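Local coordinates for protein iron-containing alcohol dehydrogenase (Ralstonia eutropha, PDB 3JZD) that probably reduces maleylacetate to 3-oxoadipate with NADH or NADPH, and binds NAD as a homodimer of the iron-containing alcohol dehydrogenase family, at residues 77-86 against 104-114; 193-204 against 281-289. One frame throughout, in Å; residues are numbered along the deposited sequence. Where two conformers were deposited one is given.

How the interactions relate
Each interaction pairs two helices in a different half of the chain. Interaction 1 comes first in sequence and belongs to the N-terminal alpha/beta region, where helices 75-88 and 99-112 precede and follow, in the chain, strand 92-97 of the six-stranded parallel sheet that holds much of the NAD site. Interaction 2 follows it in the all-helical C-terminal region, where helix 190-212 meets helix 277-287 after a mainly helical excursion. The two lie on opposite sides of the chain's centre, their own centres about 36 Å apart and their nearest atoms about 16 Å apart, so they share no atoms or surface. One is packed against the nucleotide-binding sheet; the other lies away from the NAD and metal sites.

Interaction 1 (77-86 against 104-114); sequences SARDATARAR and LGKAIALETGM
Ala78 and Ala107 meet methyl to methyl, CB to CB at 3.7 Å, where two neighbouring helices of the Rossmann-like, dinucleotide-binding sheet come together. Helix 75-88 leads into strand 92-97 and helix 99-112 follows it; both also rest on strand 39-42, and Lys106 on the second helix touches the bound NAD. Their segment axes cross at -65° with a closest approach of 9.1 Å, and small residues, Ala78, Ala81 and Ala85, line the first helix where the second arrives.

Ile108 is the side chain to follow. Its CB sits 4.2 Å from Thr82 OG1. With CG1 anti to the carbonyl carbon (chi1 -64°), that branch runs on past the threonine, CG1 lying 3.7 Å from the same OG1. The tip, CD1, ends 3.8 Å from Ala81 CB, while the other branch, CG2, faces Ala85 CB more loosely at 4.3 Å. Leu104 CD1 touches the same methyl, Ala81 CB, at 3.6 Å. Tyr66, on strand 62-66, packs on both Ala81 and Leu104.

The Thr82 hydroxyl is turned back into its own helix and donates to Ala78 O from above the carbonyl plane; the same oxygen also accepts from Thr82 N. This leaves the Thr82 methyl, CG2, to meet Glu111 CG and Thr112 CG2. Farther along, Arg86 extends over the end of the second helix, with Thr112 CG2 over one face of its guanidinium; its long salt bridge to Glu111 is doubtful, since the glutamate was modelled in two conformers.

Beyond the helix end, Met114 CE reaches Ala85 CB. Thr112 OG1 donates back to Ile108 O, and its acceptance from Met114 N, at 3.2 Å with an N-H...O angle of 168°, makes an ST turn.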
loop_
_atom_site.group_PDB
_atom_site.type_symbol
_atom_site.label_atom_id
_atom_site.label_comp_id
_atom_site.label_asym_id
_atom_site.label_seq_id
_atom_site.Cartn_x
_atom_site.Cartn_y
_atom_site.Cartn_z
ATOM N N SER A 77 32.823 2.825 10.106
ATOM C CA SER A 77 32.302 1.453 9.909
ATOM C C SER A 77 31.788 1.280 8.487
ATOM O O SER A 77 32.030 0.264 7.865
ATOM C CB SER A 77 31.160 1.136 10.859
ATOM O OG SER A 77 31.676 0.927 12.131
ATOM N N ALA A 78 31.042 2.280 8.021
ATOM C CA ALA A 78 30.589 2.336 6.642
ATOM C C ALA A 78 31.793 2.104 5.716
ATOM O O ALA A 78 31.767 1.222 4.875
ATOM C CB ALA A 78 29.941 3.680 6.361
ATOM N N ARG A 79 32.880 2.845 5.935
ATOM C CA ARG A 79 34.112 2.715 5.110
ATOM C C ARG A 79 34.706 1.323 5.180
ATOM O O ARG A 79 35.085 0.719 4.167
ATOM C CB ARG A 79 35.202 3.681 5.591
ATOM C CG ARG A 79 34.795 5.136 5.605
ATOM C CD ARG A 79 35.020 5.900 4.307
ATOM N NE ARG A 79 34.343 7.201 4.397
ATOM C CZ ARG A 79 34.745 8.229 5.151
ATOM N NH1 ARG A 79 35.835 8.145 5.919
ATOM N NH2 ARG A 79 34.039 9.359 5.151
ATOM N N ASP A 80 34.820 0.815 6.394
ATOM C CA ASP A 80 35.384 -0.500 6.572
ATOM C C ASP A 80 34.518 -1.576 5.910
ATOM O O ASP A 80 35.038 -2.490 5.292
ATOM C CB ASP A 80 35.539 -0.811 8.043
ATOM C CG ASP A 80 36.300 -2.089 8.275
ATOM O OD1 ASP A 80 37.321 -2.284 7.600
ATOM O OD2 ASP A 80 35.897 -2.899 9.133
ATOM N N ALA A 81 33.204 -1.474 6.065
ATOM C CA ALA A 81 32.299 -2.456 5.477
ATOM C C ALA A 81 32.377 -2.411 3.953
ATOM O O ALA A 81 32.494 -3.436 3.302
ATOM C CB ALA A 81 30.900 -2.220 5.944
ATOM N N THR A 82 32.332 -1.205 3.398
ATOM C CA THR A 82 32.403 -1.002 1.960
ATOM C C THR A 82 33.703 -1.525 1.393
ATOM O O THR A 82 33.710 -2.143 0.335
ATOM C CB THR A 82 32.236 0.472 1.617
ATOM O OG1 THR A 82 30.988 0.905 2.145
ATOM C CG2 THR A 82 32.243 0.691 0.124
ATOM N N ALA A 83 34.799 -1.300 2.112
ATOM C CA ALA A 83 36.087 -1.834 1.714
ATOM C C ALA A 83 36.032 -3.345 1.674
ATOM O O ALA A 83 36.525 -3.960 0.734
ATOM C CB ALA A 83 37.175 -1.378 2.671
ATOM N N ARG A 84 35.436 -3.968 2.682
ATOM C CA ARG A 84 35.355 -5.428 2.674
ATOM C C ARG A 84 34.497 -5.954 1.516
ATOM O O ARG A 84 34.796 -6.996 0.940
ATOM C CB ARG A 84 34.740 -5.932 3.957
ATOM C CG ARG A 84 34.668 -7.435 3.972
ATOM C CD ARG A 84 36.005 -8.054 4.362
ATOM N NE ARG A 84 36.109 -7.999 5.815
ATOM C CZ ARG A 84 35.435 -8.811 6.634
ATOM N NH1 ARG A 84 34.608 -9.757 6.151
ATOM N NH2 ARG A 84 35.574 -8.669 7.945
ATOM N N ALA A 85 33.409 -5.238 1.221
ATOM C CA ALA A 85 32.491 -5.622 0.139
ATOM C C ALA A 85 33.254 -5.573 -1.163
ATOM O O ALA A 85 33.190 -6.505 -1.987
ATOM C CB ALA A 85 31.294 -4.681 0.087
ATOM N N ARG A 86 33.985 -4.471 -1.359
ATOM C CA ARG A 86 34.781 -4.330 -2.580
ATOM C C ARG A 86 35.811 -5.434 -2.692
ATOM O O ARG A 86 35.911 -6.093 -3.710
ATOM C CB ARG A 86 35.385 -2.945 -2.663
ATOM C CG ARG A 86 34.343 -1.969 -3.155
ATOM C CD ARG A 86 34.665 -0.533 -2.877
ATOM N NE ARG A 86 33.770 0.316 -3.663
ATOM C CZ ARG A 86 33.569 1.616 -3.457
ATOM N NH1 ARG A 86 34.171 2.254 -2.458
ATOM N NH2 ARG A 86 32.729 2.279 -4.247
ATOM N N LEU A 104 24.006 0.006 8.025
ATOM C CA LEU A 104 25.312 -0.306 7.403
ATOM C C LEU A 104 25.096 -0.739 5.926
ATOM O O LEU A 104 25.843 -0.350 5.010
ATOM C CB LEU A 104 26.012 -1.439 8.180
ATOM C CG LEU A 104 27.420 -1.815 7.746
ATOM C CD1 LEU A 104 28.271 -0.532 7.789
ATOM C CD2 LEU A 104 28.024 -2.951 8.613
ATOM N N GLY A 105 24.073 -1.551 5.696
ATOM C CA GLY A 105 23.740 -1.984 4.326
ATOM C C GLY A 105 23.421 -0.772 3.460
ATOM O O GLY A 105 23.896 -0.675 2.318
ATOM N N LYS A 106 22.647 0.160 4.025
ATOM C CA LYS A 106 22.260 1.395 3.337
ATOM C C LYS A 106 23.488 2.213 2.982
ATOM O O LYS A 106 23.520 2.807 1.915
ATOM C CB LYS A 106 21.294 2.253 4.174
ATOM C CG LYS A 106 19.893 1.666 4.297
ATOM C CD LYS A 106 18.922 2.606 5.003
ATOM C CE LYS A 106 17.468 2.183 4.866
ATOM N NZ LYS A 106 16.530 3.172 5.513
ATOM N N ALA A 107 24.476 2.243 3.885
ATOM C CA ALA A 107 25.700 3.009 3.662
ATOM C C ALA A 107 26.481 2.390 2.537
ATOM O O ALA A 107 27.006 3.089 1.707
ATOM C CB ALA A 107 26.556 3.075 4.943
ATOM N N ILE A 108 26.574 1.062 2.512
ATOM C CA ILE A 108 27.302 0.382 1.424
ATOM C C ILE A 108 26.611 0.667 0.084
ATOM O O ILE A 108 27.273 0.903 -0.925
ATOM C CB ILE A 108 27.394 -1.154 1.672
ATOM C CG1 ILE A 108 28.221 -1.443 2.924
ATOM C CG2 ILE A 108 27.987 -1.913 0.470
ATOM C CD1 ILE A 108 28.132 -2.877 3.351
ATOM N N ALA A 109 25.287 0.654 0.088
ATOM C CA ALA A 109 24.497 0.850 -1.117
ATOM C C ALA A 109 24.624 2.275 -1.575
ATOM O O ALA A 109 24.633 2.518 -2.771
ATOM C CB ALA A 109 23.049 0.500 -0.900
ATOM N N LEU A 110 24.735 3.204 -0.625
ATOM C CA LEU A 110 24.939 4.609 -0.964
ATOM C C LEU A 110 26.233 4.812 -1.760
ATOM O O LEU A 110 26.242 5.555 -2.712
ATOM C CB LEU A 110 24.988 5.471 0.291
ATOM C CG LEU A 110 24.976 6.993 0.063
ATOM C CD1 LEU A 110 23.808 7.383 -0.819
ATOM C CD2 LEU A 110 24.890 7.741 1.391
ATOM N N GLU A 111 27.309 4.134 -1.379
ATOM C CA GLU A 111 28.606 4.275 -2.065
ATOM C C GLU A 111 28.741 3.378 -3.298
ATOM O O GLU A 111 29.417 3.749 -4.266
ATOM C CB GLU A 111 29.750 3.993 -1.072
ATOM C CG GLU A 111 31.204 3.893 -1.628
ATOM C CD GLU A 111 31.781 5.210 -2.163
ATOM O OE1 GLU A 111 31.057 5.954 -2.855
ATOM O OE2 GLU A 111 32.979 5.481 -1.904
ATOM N N THR A 112 28.104 2.215 -3.293
ATOM C CA THR A 112 28.300 1.277 -4.383
ATOM C C THR A 112 27.166 1.016 -5.335
ATOM O O THR A 112 27.392 0.465 -6.393
ATOM C CB THR A 112 28.639 -0.075 -3.802
ATOM O OG1 THR A 112 27.487 -0.598 -3.110
ATOM C CG2 THR A 112 29.809 0.060 -2.854
ATOM N N GLY A 113 25.951 1.353 -4.965
ATOM C CA GLY A 113 24.832 1.069 -5.817
ATOM C C GLY A 113 24.312 -0.347 -5.698
ATOM O O GLY A 113 23.224 -0.624 -6.207
HETATM N N MSE A 114 25.010 -1.237 -4.973
HETATM C CA MSE A 114 24.573 -2.644 -4.896
HETATM C C MSE A 114 23.232 -2.836 -4.182
HETATM O O MSE A 114 22.888 -2.107 -3.260
HETATM C CB MSE A 114 25.622 -3.527 -4.216
HETATM C CG MSE A 114 25.727 -3.374 -2.701
HETATM SE SE MSE A 114 27.044 -4.666 -2.032
HETATM C CE MSE A 114 28.618 -3.899 -2.878
#

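Interaction 2 (193-204 against 281-289); sequences SLMAEEGIRALA and ARIRRATGA
Three guanidinium groups gather round the carboxylate of Glu197. Arg285 lies nearly coplanar with it and grips it side-on: NE bonds OE2 at 2.8 Å and NH2 bonds OE1 at 2.9 Å, both on syn lone pairs. Arg282 offers its edge too, NE to OE1 at 2.7 Å, but its plane is turned 62° from the carboxylate and it arrives on the anti side, tilted 31° out of the carboxylate plane. OE1 thus accepts from both Arg285 NH2 and Arg282 NE. Arg201 has Glu197 O over one face and, at its edge, weakly held Glu197 OE2 together with Glu198 OE1.

Glu197 reaches this site because its chain is fully extended, with CG anti to the backbone N (chi1 -170°). The positive charges should keep it ionised.

Beside the Glu197 stem Ala286 nestles against the first helix, CB 3.4 Å from Glu197 O, and its own carbonyl oxygen accepts a CA-H...O contact from Arg201 CA. Ile200 fills the inner side, CG2 against Thr287 CG2 at 3.5 Å and CD1 against Ile283 CG1.

Gly288, with positive phi, forms a Schellman motif after the last turn. A salt-bridge network centred on the buried Glu197 thus joins helices 190-212 and 277-287 in the all-helical C-terminal domain of iron-containing alcohol dehydrogenases.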
loop_
_atom_site.group_PDB
_atom_site.type_symbol
_atom_site.label_atom_id
_atom_site.label_comp_id
_atom_site.label_asym_id
_atom_site.label_seq_id
_atom_site.Cartn_x
_atom_site.Cartn_y
_atom_site.Cartn_z
ATOM N N SER A 193 -2.468 6.692 6.211
ATOM C CA SER A 193 -3.193 6.687 7.466
ATOM C C SER A 193 -3.877 5.368 7.775
ATOM O O SER A 193 -3.912 4.958 8.931
ATOM C CB SER A 193 -4.189 7.844 7.484
ATOM O OG SER A 193 -3.420 9.031 7.506
ATOM N N LEU A 194 -4.428 4.713 6.737
ATOM C CA LEU A 194 -4.997 3.398 6.877
ATOM C C LEU A 194 -3.937 2.401 7.367
ATOM O O LEU A 194 -4.190 1.589 8.271
ATOM C CB LEU A 194 -5.595 2.952 5.549
ATOM C CG LEU A 194 -6.419 1.682 5.439
ATOM C CD1 LEU A 194 -7.819 1.806 6.101
ATOM C CD2 LEU A 194 -6.554 1.317 3.928
HETATM N N MSE A 195 -2.733 2.462 6.788
HETATM C CA MSE A 195 -1.707 1.534 7.199
HETATM C C MSE A 195 -1.188 1.928 8.596
HETATM O O MSE A 195 -0.852 1.036 9.400
HETATM C CB MSE A 195 -0.582 1.469 6.170
HETATM C CG MSE A 195 -1.063 1.094 4.763
HETATM SE SE MSE A 195 0.478 1.020 3.579
HETATM C CE MSE A 195 1.286 -0.538 4.302
ATOM N N ALA A 196 -1.153 3.236 8.891
ATOM C CA ALA A 196 -0.711 3.722 10.211
ATOM C C ALA A 196 -1.566 3.131 11.314
ATOM O O ALA A 196 -1.081 2.539 12.263
ATOM C CB ALA A 196 -0.790 5.228 10.263
ATOM N N GLU A 197 -2.864 3.283 11.173
ATOM C CA GLU A 197 -3.754 2.804 12.175
ATOM C C GLU A 197 -3.729 1.292 12.348
ATOM O O GLU A 197 -3.798 0.808 13.479
ATOM C CB GLU A 197 -5.155 3.309 11.899
ATOM C CG GLU A 197 -6.040 3.037 13.013
ATOM C CD GLU A 197 -7.396 3.721 12.908
ATOM O OE1 GLU A 197 -7.633 4.594 11.981
ATOM O OE2 GLU A 197 -8.189 3.374 13.819
ATOM N N GLU A 198 -3.686 0.549 11.241
ATOM C CA GLU A 198 -3.548 -0.917 11.277
ATOM C C GLU A 198 -2.214 -1.364 11.943
ATOM O O GLU A 198 -2.141 -2.360 12.705
ATOM C CB GLU A 198 -3.611 -1.452 9.840
ATOM C CG GLU A 198 -3.315 -2.897 9.675
ATOM C CD GLU A 198 -4.455 -3.788 10.124
ATOM O OE1 GLU A 198 -5.367 -3.305 10.838
ATOM O OE2 GLU A 198 -4.431 -4.978 9.714
ATOM N N GLY A 199 -1.160 -0.660 11.622
ATOM C CA GLY A 199 0.138 -0.939 12.259
ATOM C C GLY A 199 0.065 -0.753 13.779
ATOM O O GLY A 199 0.550 -1.603 14.550
ATOM N N ILE A 200 -0.575 0.333 14.218
ATOM C CA ILE A 200 -0.678 0.581 15.634
ATOM C C ILE A 200 -1.501 -0.543 16.263
ATOM O O ILE A 200 -1.150 -1.050 17.314
ATOM C CB ILE A 200 -1.249 2.011 15.979
ATOM C CG1 ILE A 200 -0.313 3.110 15.417
ATOM C CG2 ILE A 200 -1.386 2.192 17.500
ATOM C CD1 ILE A 200 -0.798 4.571 15.621
ATOM N N ARG A 201 -2.571 -0.955 15.592
ATOM C CA ARG A 201 -3.460 -1.954 16.133
ATOM C C ARG A 201 -2.733 -3.276 16.300
ATOM O O ARG A 201 -2.876 -3.941 17.319
ATOM C CB ARG A 201 -4.649 -2.149 15.204
ATOM C CG ARG A 201 -5.931 -2.458 15.856
ATOM C CD ARG A 201 -7.068 -2.796 14.848
ATOM N NE ARG A 201 -6.928 -2.200 13.497
ATOM C CZ ARG A 201 -7.210 -0.932 13.135
ATOM N NH1 ARG A 201 -7.634 -0.007 14.039
ATOM N NH2 ARG A 201 -7.014 -0.584 11.845
ATOM N N ALA A 202 -1.954 -3.649 15.288
ATOM C CA ALA A 202 -1.212 -4.903 15.304
ATOM C C ALA A 202 -0.193 -4.942 16.467
ATOM O O ALA A 202 -0.097 -5.921 17.198
ATOM C CB ALA A 202 -0.526 -5.142 13.954
ATOM N N LEU A 203 0.566 -3.884 16.615
ATOM C CA LEU A 203 1.563 -3.800 17.700
ATOM C C LEU A 203 0.934 -3.684 19.080
ATOM O O LEU A 203 1.355 -4.316 20.024
ATOM C CB LEU A 203 2.526 -2.653 17.442
ATOM C CG LEU A 203 3.495 -2.967 16.282
ATOM C CD1 LEU A 203 3.924 -1.721 15.514
ATOM C CD2 LEU A 203 4.685 -3.797 16.766
ATOM N N ALA A 204 -0.121 -2.906 19.177
ATOM C CA ALA A 204 -0.795 -2.736 20.438
ATOM C C ALA A 204 -1.308 -4.075 20.945
ATOM O O ALA A 204 -1.326 -4.282 22.155
ATOM C CB ALA A 204 -1.916 -1.728 20.333
ATOM N N ALA A 281 -7.800 10.563 18.157
ATOM C CA ALA A 281 -8.917 9.626 18.156
ATOM C C ALA A 281 -8.619 8.310 17.386
ATOM O O ALA A 281 -9.091 7.249 17.762
ATOM C CB ALA A 281 -10.224 10.301 17.642
ATOM N N ARG A 282 -7.866 8.385 16.299
ATOM C CA ARG A 282 -7.471 7.196 15.562
ATOM C C ARG A 282 -6.421 6.418 16.336
ATOM O O ARG A 282 -6.469 5.201 16.370
ATOM C CB ARG A 282 -6.984 7.519 14.144
ATOM C CG ARG A 282 -8.106 8.104 13.283
ATOM C CD ARG A 282 -7.736 8.399 11.871
ATOM N NE ARG A 282 -7.496 7.174 11.096
ATOM C CZ ARG A 282 -7.336 7.152 9.774
ATOM N NH1 ARG A 282 -7.374 8.298 9.092
ATOM N NH2 ARG A 282 -7.151 5.992 9.137
ATOM N N ILE A 283 -5.489 7.098 16.989
ATOM C CA ILE A 283 -4.522 6.370 17.775
ATOM C C ILE A 283 -5.217 5.663 18.950
ATOM O O ILE A 283 -4.878 4.533 19.286
ATOM C CB ILE A 283 -3.436 7.278 18.272
ATOM C CG1 ILE A 283 -2.587 7.778 17.076
ATOM C CG2 ILE A 283 -2.612 6.556 19.337
ATOM C CD1 ILE A 283 -1.658 8.954 17.464
ATOM N N ARG A 284 -6.188 6.332 19.559
ATOM C CA ARG A 284 -6.942 5.784 20.696
ATOM C C ARG A 284 -7.728 4.548 20.306
ATOM O O ARG A 284 -7.681 3.534 21.013
ATOM C CB ARG A 284 -7.867 6.836 21.277
ATOM C CG ARG A 284 -7.071 7.911 22.007
ATOM C CD ARG A 284 -7.887 9.156 22.377
ATOM N NE ARG A 284 -9.155 8.812 23.007
ATOM C CZ ARG A 284 -10.354 9.275 22.649
ATOM N NH1 ARG A 284 -10.502 10.189 21.685
ATOM N NH2 ARG A 284 -11.417 8.828 23.289
ATOM N N ARG A 285 -8.407 4.630 19.162
ATOM C CA ARG A 285 -9.172 3.504 18.632
ATOM C C ARG A 285 -8.245 2.330 18.373
ATOM O O ARG A 285 -8.576 1.207 18.712
ATOM C CB ARG A 285 -9.873 3.902 17.335
ATOM C CG ARG A 285 -10.782 2.840 16.759
ATOM C CD ARG A 285 -11.636 3.373 15.604
ATOM N NE ARG A 285 -10.822 3.858 14.488
ATOM C CZ ARG A 285 -11.296 4.498 13.412
ATOM N NH1 ARG A 285 -12.601 4.743 13.287
ATOM N NH2 ARG A 285 -10.468 4.911 12.452
ATOM N N ALA A 286 -7.082 2.579 17.775
ATOM C CA ALA A 286 -6.177 1.491 17.441
ATOM C C ALA A 286 -5.492 0.860 18.689
ATOM O O ALA A 286 -5.057 -0.290 18.655
ATOM C CB ALA A 286 -5.139 1.978 16.412
ATOM N N THR A 287 -5.379 1.614 19.775
ATOM C CA THR A 287 -4.751 1.119 21.005
ATOM C C THR A 287 -5.767 0.638 22.054
ATOM O O THR A 287 -5.393 0.127 23.099
ATOM C CB THR A 287 -3.879 2.209 21.662
ATOM O OG1 THR A 287 -4.669 3.364 21.893
ATOM C CG2 THR A 287 -2.671 2.587 20.785
ATOM N N GLY A 288 -7.057 0.752 21.759
ATOM C CA GLY A 288 -8.089 0.311 22.689
ATOM C C GLY A 288 -8.195 1.196 23.909
ATOM O O GLY A 288 -8.594 0.743 24.972
ATOM N N ALA A 289 -7.898 2.475 23.715
ATOM C CA ALA A 289 -7.860 3.484 24.749
ATOM C C ALA A 289 -9.218 3.801 25.378
ATOM O O ALA A 289 -9.279 4.265 26.532
ATOM C CB ALA A 289 -7.273 4.748 24.143
#